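Local coordinates for protein tudor (Drosophila melanogaster, PDB 3NTK), which recognises methylated arginines of the Piwi protein Aubergine through extended Tudor domains, the last of which forms this chain, and is required for germ cell formation, at residues Leu28-Met31 / Thr32-Leu36. Residues are numbered along the deposited sequence; the frame is centred on the assembly and turned at random.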
loop_
_atom_site.group_PDB
_atom_site.type_symbol
_atom_site.label_atom_id
_atom_site.label_comp_id
_atom_site.label_asym_id
_atom_site.label_seq_id
_atom_site.Cartn_x
_atom_site.Cartn_y
_atom_site.Cartn_z
ATOM N N LEU A 28 8.332 -2.178 9.074
ATOM C CA LEU A 28 6.886 -2.352 9.128
ATOM C C LEU A 28 6.493 -3.294 10.264
ATOM O O LEU A 28 5.502 -3.062 10.963
ATOM C CB LEU A 28 6.359 -2.907 7.801
ATOM C CG LEU A 28 4.852 -3.191 7.770
ATOM C CD1 LEU A 28 4.085 -1.908 8.061
ATOM C CD2 LEU A 28 4.455 -3.759 6.410
ATOM N N GLU A 29 7.270 -4.360 10.447
ATOM C CA GLU A 29 6.985 -5.321 11.506
ATOM C C GLU A 29 7.170 -4.672 12.872
ATOM O O GLU A 29 6.452 -4.996 13.822
ATOM C CB GLU A 29 7.893 -6.546 11.376
ATOM C CG GLU A 29 7.691 -7.318 10.082
ATOM C CD GLU A 29 8.418 -8.649 10.079
ATOM O OE1 GLU A 29 9.645 -8.655 10.333
ATOM O OE2 GLU A 29 7.761 -9.686 9.820
ATOM N N GLN A 30 8.135 -3.760 12.971
ATOM C CA GLN A 30 8.379 -3.048 14.220
ATOM C C GLN A 30 7.193 -2.118 14.464
ATOM O O GLN A 30 6.679 -2.034 15.576
ATOM C CB GLN A 30 9.673 -2.223 14.144
ATOM C CG GLN A 30 9.896 -1.339 15.374
ATOM C CD GLN A 30 11.186 -0.535 15.317
ATOM O OE1 GLN A 30 12.280 -1.097 15.255
ATOM N NE2 GLN A 30 11.063 0.789 15.345
ATOM N N MET A 31 6.760 -1.423 13.414
ATOM C CA MET A 31 5.620 -0.516 13.525
ATOM C C MET A 31 4.384 -1.280 13.991
ATOM O O MET A 31 3.697 -0.869 14.927
ATOM C CB MET A 31 5.326 0.142 12.174
ATOM C CG MET A 31 4.039 0.969 12.145
ATOM S SD MET A 31 4.024 2.293 13.375
ATOM C CE MET A 31 5.249 3.395 12.659
ATOM N N THR A 32 4.113 -2.397 13.328
ATOM C CA THR A 32 2.965 -3.231 13.652
ATOM C C THR A 32 3.003 -3.702 15.104
ATOM O O THR A 32 1.982 -3.688 15.789
ATOM C CB THR A 32 2.904 -4.437 12.703
ATOM O OG1 THR A 32 2.764 -3.955 11.359
ATOM C CG2 THR A 32 1.720 -5.341 13.041
ATOM N N ASP A 33 4.178 -4.107 15.575
ATOM C CA ASP A 33 4.322 -4.558 16.956
ATOM C C ASP A 33 4.044 -3.412 17.936
ATOM O O ASP A 33 3.309 -3.585 18.913
ATOM C CB ASP A 33 5.732 -5.110 17.206
ATOM C CG ASP A 33 5.977 -6.443 16.513
ATOM O OD1 ASP A 33 5.151 -7.367 16.678
ATOM O OD2 ASP A 33 7.004 -6.574 15.811
ATOM N N LYS A 34 4.630 -2.244 17.672
ATOM C CA LYS A 34 4.442 -1.080 18.537
ATOM C C LYS A 34 2.984 -0.635 18.606
ATOM O O LYS A 34 2.501 -0.219 19.662
ATOM C CB LYS A 34 5.308 0.092 18.062
ATOM C CG LYS A 34 6.806 -0.124 18.240
ATOM C CD LYS A 34 7.584 1.125 17.861
ATOM C CE LYS A 34 9.083 0.889 17.952
ATOM N NZ LYS A 34 9.485 0.416 19.306
ATOM N N LEU A 35 2.286 -0.713 17.479
ATOM C CA LEU A 35 0.883 -0.322 17.437
ATOM C C LEU A 35 0.043 -1.300 18.236
ATOM O O LEU A 35 -0.886 -0.904 18.937
ATOM C CB LEU A 35 0.374 -0.283 15.995
ATOM C CG LEU A 35 0.752 0.936 15.151
ATOM C CD1 LEU A 35 0.135 0.797 13.767
ATOM C CD2 LEU A 35 0.255 2.197 15.823
ATOM N N LEU A 36 0.379 -2.580 18.129
ATOM C CA LEU A 36 -0.355 -3.623 18.832
ATOM C C LEU A 36 -0.172 -3.511 20.342
ATOM O O LEU A 36 -1.096 -3.769 21.111
ATOM C CB LEU A 36 0.109 -5.001 18.363
ATOM C CG LEU A 36 -0.661 -6.191 18.942
ATOM C CD1 LEU A 36 -2.094 -6.173 18.422
ATOM C CD2 LEU A 36 0.033 -7.491 18.557
#
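M31 and L35, one turn apart on helix 25-38, cross at a slant on its buried side, the sulfur SD of M31 lying 4.0 Å from CG of L35. The M31 chain leaves CA with CG trans to N (chi1 172°), beside its own carbonyl, and then folds at chi2 and chi3, which turns SD, and not the CE methyl, to the branch point of L35. Shortening L35 to an alanine would probably deprive SD of M31 of this neighbour and open a gap towards L101. On the solvent side, Q30 and K34 run alongside each other in the same direction; CE of K34 stands above the amide plane of Q30, displaced to the side away from OE1, 3.3 Å from NE2 and 3.5 Å from CG of Q30. T32 bends back on the helix itself: its OG1 sits beside the backbone N (chi1 -61°) and donates to O of L28 over 2.9 Å. That carbonyl is thus gripped twice, since N of T32 also bonds to L28 O at 2.8 Å, from the opposite face of the carbonyl plane. The same i to i+4 pattern continues with N of L35 bonding to O of M31. On the buried side of the helix, M31 and L35 touch L101 of helix 99-102 and R66 of strand 63-72, while L28 and M31 meet Y107 of a loop; helix 25-38 therefore packs on helix 99-102 and against a strand of the Tudor barrel.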